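Local coordinates for trypsin-resistant surface T6 protein (PDB 4P0D) that probably forms the repeating backbone subunit of the sortase-assembled pili on the surface of serotype M6 Streptococcus pyogenes, at residues P181-S195 / A280-Y294. The protein carries 1 engineered substitution. Numbering follows the deposited sequence.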
loop_
_atom_site.group_PDB
_atom_site.type_symbol
_atom_site.label_atom_id
_atom_site.label_comp_id
_atom_site.label_asym_id
_atom_site.label_seq_id
_atom_site.Cartn_x
_atom_site.Cartn_y
_atom_site.Cartn_z
ATOM N N PRO A 181 1.828 6.455 -14.749
ATOM C CA PRO A 181 0.968 6.857 -15.855
ATOM C C PRO A 181 1.831 7.528 -16.922
ATOM O O PRO A 181 2.964 7.932 -16.634
ATOM C CB PRO A 181 0.051 7.894 -15.215
ATOM C CG PRO A 181 0.848 8.477 -14.110
ATOM C CD PRO A 181 1.681 7.347 -13.586
ATOM N N SER A 182 1.311 7.611 -18.135
ATOM C CA SER A 182 1.946 8.348 -19.202
ATOM C C SER A 182 1.101 9.594 -19.438
ATOM O O SER A 182 -0.045 9.487 -19.846
ATOM C CB SER A 182 2.015 7.471 -20.450
ATOM O OG SER A 182 2.729 8.107 -21.484
ATOM N N TYR A 183 1.655 10.771 -19.141
ATOM C CA TYR A 183 0.948 12.051 -19.359
ATOM C C TYR A 183 1.597 12.791 -20.516
ATOM O O TYR A 183 2.819 12.774 -20.642
ATOM C CB TYR A 183 1.055 12.965 -18.141
ATOM C CG TYR A 183 0.499 12.441 -16.853
ATOM C CD1 TYR A 183 -0.789 11.912 -16.785
ATOM C CD2 TYR A 183 1.236 12.534 -15.671
ATOM C CE1 TYR A 183 -1.322 11.470 -15.594
ATOM C CE2 TYR A 183 0.716 12.078 -14.466
ATOM C CZ TYR A 183 -0.570 11.550 -14.442
ATOM O OH TYR A 183 -1.100 11.107 -13.282
ATOM N N THR A 184 0.796 13.426 -21.361
ATOM C CA THR A 184 1.329 14.343 -22.364
ATOM C C THR A 184 1.899 15.571 -21.655
ATOM O O THR A 184 1.486 15.922 -20.548
ATOM C CB THR A 184 0.275 14.794 -23.403
ATOM O OG1 THR A 184 -0.751 15.580 -22.781
ATOM C CG2 THR A 184 -0.334 13.595 -24.100
ATOM N N LYS A 185 2.849 16.214 -22.314
ATOM C CA LYS A 185 3.660 17.287 -21.711
ATOM C C LYS A 185 2.850 18.443 -21.110
ATOM O O LYS A 185 3.172 18.931 -20.028
ATOM C CB LYS A 185 4.652 17.818 -22.762
ATOM C CG LYS A 185 5.869 18.531 -22.186
ATOM C CD LYS A 185 5.768 20.040 -22.316
ATOM N N GLU A 186 1.775 18.857 -21.788
ATOM C CA GLU A 186 0.962 20.005 -21.332
ATOM C C GLU A 186 -0.159 19.662 -20.363
ATOM O O GLU A 186 -0.929 20.543 -19.979
ATOM C CB GLU A 186 0.364 20.753 -22.529
ATOM C CG GLU A 186 1.360 21.067 -23.627
ATOM C CD GLU A 186 2.407 22.069 -23.208
ATOM O OE1 GLU A 186 2.079 22.964 -22.404
ATOM O OE2 GLU A 186 3.555 21.953 -23.700
ATOM N N ALA A 187 -0.262 18.402 -19.927
ATOM C CA ALA A 187 -1.328 18.035 -18.984
ATOM C C ALA A 187 -1.272 18.919 -17.751
ATOM O O ALA A 187 -0.192 19.201 -17.261
ATOM C CB ALA A 187 -1.219 16.567 -18.581
ATOM N N VAL A 188 -2.436 19.337 -17.257
ATOM C CA VAL A 188 -2.551 20.174 -16.053
ATOM C C VAL A 188 -2.571 19.367 -14.742
ATOM O O VAL A 188 -2.245 19.907 -13.683
ATOM C CB VAL A 188 -3.788 21.102 -16.112
ATOM C CG1 VAL A 188 -3.570 22.196 -17.161
ATOM C CG2 VAL A 188 -5.083 20.319 -16.380
ATOM N N ASN A 189 -2.968 18.090 -14.812
ATOM C CA ASN A 189 -2.953 17.208 -13.659
ATOM C C ASN A 189 -1.961 16.050 -13.891
ATOM O O ASN A 189 -2.267 15.047 -14.578
ATOM C CB ASN A 189 -4.359 16.685 -13.375
ATOM C CG ASN A 189 -4.454 15.949 -12.063
ATOM O OD1 ASN A 189 -3.447 15.577 -11.461
ATOM N ND2 ASN A 189 -5.664 15.736 -11.610
ATOM N N LYS A 190 -0.748 16.214 -13.357
ATOM C CA LYS A 190 0.261 15.167 -13.452
ATOM C C LYS A 190 0.534 14.551 -12.084
ATOM O O LYS A 190 1.676 14.293 -11.745
ATOM C CB LYS A 190 1.553 15.714 -14.053
ATOM C CG LYS A 190 1.396 16.296 -15.444
ATOM C CD LYS A 190 2.697 16.867 -15.960
ATOM C CE LYS A 190 2.695 16.858 -17.473
ATOM N NZ LYS A 190 3.953 17.301 -18.120
ATOM N N THR A 191 -0.521 14.299 -11.319
ATOM C CA THR A 191 -0.385 13.764 -9.983
ATOM C C THR A 191 0.386 12.426 -10.026
ATOM O O THR A 191 0.088 11.535 -10.833
ATOM C CB THR A 191 -1.746 13.585 -9.284
ATOM O OG1 THR A 191 -2.377 14.859 -9.073
ATOM C CG2 THR A 191 -1.589 12.894 -7.949
ATOM N N VAL A 192 1.403 12.344 -9.170
ATOM C CA VAL A 192 2.195 11.121 -8.931
ATOM C C VAL A 192 2.441 11.089 -7.433
ATOM O O VAL A 192 3.383 11.718 -6.970
ATOM C CB VAL A 192 3.591 11.176 -9.608
ATOM C CG1 VAL A 192 4.354 9.866 -9.385
ATOM C CG2 VAL A 192 3.498 11.469 -11.077
ATOM N N TYR A 193 1.604 10.385 -6.673
ATOM C CA TYR A 193 1.555 10.551 -5.221
ATOM C C TYR A 193 1.472 9.197 -4.497
ATOM O O TYR A 193 0.535 8.433 -4.728
ATOM C CB TYR A 193 0.333 11.395 -4.890
ATOM C CG TYR A 193 0.196 11.928 -3.491
ATOM C CD1 TYR A 193 -0.079 11.091 -2.418
ATOM C CD2 TYR A 193 0.250 13.303 -3.251
ATOM C CE1 TYR A 193 -0.251 11.592 -1.142
ATOM C CE2 TYR A 193 0.098 13.814 -1.977
ATOM C CZ TYR A 193 -0.166 12.951 -0.930
ATOM O OH TYR A 193 -0.332 13.451 0.324
ATOM N N VAL A 194 2.421 8.936 -3.595
ATOM C CA VAL A 194 2.518 7.637 -2.907
ATOM C C VAL A 194 2.264 7.760 -1.396
ATOM O O VAL A 194 2.729 8.710 -0.736
ATOM C CB VAL A 194 3.870 6.939 -3.230
ATOM C CG1 VAL A 194 4.000 5.603 -2.487
ATOM C CG2 VAL A 194 4.001 6.736 -4.739
ATOM N N SER A 195 1.456 6.832 -0.865
ATOM C CA SER A 195 1.143 6.794 0.563
ATOM C C SER A 195 1.236 5.375 1.121
ATOM O O SER A 195 1.044 4.390 0.401
ATOM C CB SER A 195 -0.270 7.326 0.841
ATOM O OG SER A 195 -0.576 8.483 0.077
ATOM N N ALA A 280 -0.527 0.396 0.936
ATOM C CA ALA A 280 0.206 1.302 0.086
ATOM C C ALA A 280 -0.701 1.768 -1.028
ATOM O O ALA A 280 -1.409 0.965 -1.625
ATOM C CB ALA A 280 1.417 0.615 -0.478
ATOM N N GLU A 281 -0.677 3.067 -1.310
ATOM C CA GLU A 281 -1.561 3.661 -2.312
ATOM C C GLU A 281 -0.772 4.511 -3.271
ATOM O O GLU A 281 0.098 5.265 -2.839
ATOM C CB GLU A 281 -2.615 4.515 -1.631
ATOM C CG GLU A 281 -3.652 3.697 -0.899
ATOM C CD GLU A 281 -4.723 4.543 -0.227
ATOM O OE1 GLU A 281 -5.819 4.644 -0.799
ATOM O OE2 GLU A 281 -4.476 5.082 0.876
ATOM N N PHE A 282 -1.060 4.362 -4.565
ATOM C CA PHE A 282 -0.464 5.168 -5.619
ATOM C C PHE A 282 -1.564 5.933 -6.346
ATOM O O PHE A 282 -2.377 5.336 -7.070
ATOM C CB PHE A 282 0.342 4.293 -6.585
ATOM C CG PHE A 282 0.978 5.041 -7.725
ATOM C CD1 PHE A 282 1.441 6.356 -7.579
ATOM C CD2 PHE A 282 1.149 4.421 -8.945
ATOM C CE1 PHE A 282 2.040 7.019 -8.641
ATOM C CE2 PHE A 282 1.754 5.078 -9.998
ATOM C CZ PHE A 282 2.188 6.383 -9.854
ATOM N N PHE A 283 -1.585 7.252 -6.118
ATOM C CA PHE A 283 -2.584 8.151 -6.698
ATOM C C PHE A 283 -2.024 8.809 -7.926
ATOM O O PHE A 283 -0.898 9.310 -7.894
ATOM C CB PHE A 283 -2.983 9.261 -5.738
ATOM C CG PHE A 283 -3.564 8.770 -4.469
ATOM C CD1 PHE A 283 -2.750 8.472 -3.392
ATOM C CD2 PHE A 283 -4.938 8.579 -4.348
ATOM C CE1 PHE A 283 -3.289 8.007 -2.212
ATOM C CE2 PHE A 283 -5.482 8.120 -3.159
ATOM C CZ PHE A 283 -4.657 7.834 -2.091
ATOM N N TYR A 284 -2.834 8.848 -8.986
ATOM C CA TYR A 284 -2.460 9.509 -10.239
ATOM C C TYR A 284 -3.747 10.076 -10.874
ATOM O O TYR A 284 -4.848 9.866 -10.338
ATOM C CB TYR A 284 -1.743 8.524 -11.185
ATOM C CG TYR A 284 -2.571 7.283 -11.452
ATOM C CD1 TYR A 284 -2.498 6.179 -10.600
ATOM C CD2 TYR A 284 -3.464 7.226 -12.528
ATOM C CE1 TYR A 284 -3.283 5.057 -10.818
ATOM C CE2 TYR A 284 -4.259 6.105 -12.745
ATOM C CZ TYR A 284 -4.160 5.024 -11.899
ATOM O OH TYR A 284 -4.943 3.895 -12.101
ATOM N N SER A 285 -3.607 10.812 -11.977
ATOM C CA SER A 285 -4.777 11.344 -12.673
ATOM C C SER A 285 -5.248 10.419 -13.794
ATOM O O SER A 285 -4.458 9.990 -14.612
ATOM C CB SER A 285 -4.538 12.721 -13.270
ATOM O OG SER A 285 -5.730 13.126 -13.969
ATOM N N ASN A 286 -6.552 10.144 -13.826
ATOM C CA ASN A 286 -7.165 9.472 -14.977
ATOM C C ASN A 286 -7.952 10.436 -15.879
ATOM O O ASN A 286 -8.746 10.015 -16.728
ATOM C CB ASN A 286 -8.010 8.262 -14.538
ATOM C CG ASN A 286 -9.224 8.638 -13.706
ATOM O OD1 ASN A 286 -9.373 9.779 -13.251
ATOM N ND2 ASN A 286 -10.096 7.668 -13.492
ATOM N N ASN A 287 -7.714 11.729 -15.686
ATOM C CA ASN A 287 -8.284 12.774 -16.528
ATOM C C ASN A 287 -7.305 13.929 -16.477
ATOM O O ASN A 287 -7.586 14.971 -15.880
ATOM C CB ASN A 287 -9.668 13.159 -16.005
ATOM C CG ASN A 287 -10.480 13.965 -17.002
ATOM O OD1 ASN A 287 -10.052 14.238 -18.130
ATOM N ND2 ASN A 287 -11.659 14.363 -16.578
ATOM N N PRO A 288 -6.121 13.738 -17.088
ATOM C CA PRO A 288 -5.032 14.659 -16.823
ATOM C C PRO A 288 -5.200 16.076 -17.406
ATOM O O PRO A 288 -4.385 16.956 -17.105
ATOM C CB PRO A 288 -3.819 13.960 -17.464
ATOM C CG PRO A 288 -4.227 12.521 -17.609
ATOM C CD PRO A 288 -5.680 12.654 -17.978
ATOM N N THR A 289 -6.200 16.285 -18.262
ATOM C CA THR A 289 -6.452 17.621 -18.801
ATOM C C THR A 289 -7.466 18.388 -17.948
ATOM O O THR A 289 -7.905 19.458 -18.321
ATOM C CB THR A 289 -6.872 17.599 -20.293
ATOM O OG1 THR A 289 -8.161 16.980 -20.444
ATOM C CG2 THR A 289 -5.847 16.871 -21.115
ATOM N N LYS A 290 -7.815 17.844 -16.793
ATOM C CA LYS A 290 -8.761 18.466 -15.879
ATOM C C LYS A 290 -8.111 18.665 -14.522
ATOM O O LYS A 290 -7.418 17.776 -14.037
ATOM C CB LYS A 290 -9.992 17.575 -15.716
ATOM C CG LYS A 290 -11.045 18.087 -14.730
ATOM C CD LYS A 290 -12.205 17.097 -14.637
ATOM C CE LYS A 290 -13.195 17.455 -13.538
ATOM N NZ LYS A 290 -12.550 17.425 -12.196
ATOM N N GLY A 291 -8.371 19.820 -13.902
ATOM C CA GLY A 291 -7.873 20.107 -12.567
ATOM C C GLY A 291 -6.399 20.498 -12.535
ATOM O O GLY A 291 -5.890 21.157 -13.447
ATOM N N ASN A 292 -5.735 20.090 -11.455
ATOM C CA ASN A 292 -4.379 20.478 -11.127
ATOM C C ASN A 292 -3.663 19.301 -10.488
ATOM O O ASN A 292 -4.282 18.494 -9.810
ATOM C CB ASN A 292 -4.384 21.596 -10.077
ATOM C CG ASN A 292 -5.233 22.769 -10.482
ATOM O OD1 ASN A 292 -4.808 23.593 -11.297
ATOM N ND2 ASN A 292 -6.455 22.850 -9.929
ATOM N N THR A 293 -2.360 19.241 -10.670
ATOM C CA THR A 293 -1.510 18.305 -9.953
ATOM C C THR A 293 -1.699 18.418 -8.444
ATOM O O THR A 293 -1.635 19.511 -7.879
ATOM C CB THR A 293 -0.045 18.586 -10.322
ATOM O OG1 THR A 293 0.112 18.436 -11.736
ATOM C CG2 THR A 293 0.935 17.645 -9.584
ATOM N N TYR A 294 -1.969 17.295 -7.792
ATOM C CA TYR A 294 -2.104 17.272 -6.343
ATOM C C TYR A 294 -0.776 16.941 -5.675
ATOM O O TYR A 294 -0.137 15.914 -5.987
ATOM C CB TYR A 294 -3.112 16.225 -5.934
ATOM C CG TYR A 294 -3.499 16.264 -4.497
ATOM C CD1 TYR A 294 -2.796 15.545 -3.548
ATOM C CD2 TYR A 294 -4.593 17.017 -4.076
ATOM C CE1 TYR A 294 -3.159 15.578 -2.214
ATOM C CE2 TYR A 294 -4.964 17.054 -2.744
ATOM C CZ TYR A 294 -4.251 16.318 -1.820
ATOM O OH TYR A 294 -4.600 16.335 -0.499
HETATM O O HOH W 1 1.788 14.645 -7.223
#
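Tyr193 and Phe283 exchange two backbone hydrogen bonds, with Tyr193 N to Phe283 O at 3.0 Å and Phe283 N to Tyr193 O at 2.8 Å, and Ser195 and Glu281 repeat this pattern. The strand segments run at 164° to one another, so the pairing is antiparallel.

Where regular pairing ends, side-chain hydroxyls take up several backbone N-H groups. Tyr183 OH receives the N-H of Ser285 (N to OH 2.8 Å) and donates in the carbonyl plane to Thr191 O, bridging the two segments where regular pairing fades. Thr191 OG1 takes the nearly straight bond from Tyr294 N (2.8 Å, 174°) and donates to Asn189 OD1. With chi1 at -171°, Asn189 swings its CG away from its own N, and OD1 also accepts from Thr191 N, closing an Asx turn. Thr293 OG1 accepts the N-H of Lys190, N to OG1 2.9 Å, while Asn189 N bonds Pro288 O. A water accepts from Val192 N and donates to Tyr294 O. Asn189 O is buried without a partner.

Apolar contacts differ on the two faces. On one, Val192 CG1 lies at the edge of the Phe282 ring, and Pro181 CD meets Phe282 CZ at 3.9 Å. On the other, the Tyr193 ring meets both the Phe283 and the Tyr294 rings obliquely, forming an aromatic cluster in which Tyr193 CE2 comes 3.7 Å from Tyr294 CE1. Nearer the turns, Pro288 CG packs obliquely on Tyr183 CD1.

Strand 242-247 flanks Val192 and Val194, strand 307-316 borders Phe282, and helix 56-68 touches Val188 and Thr289. The contact thus joins neighbouring antiparallel strands and their connecting loops in the Cna-B-like, Ig-like middle domain of this three-domain pilin, with the loops abutting the N-terminal domain.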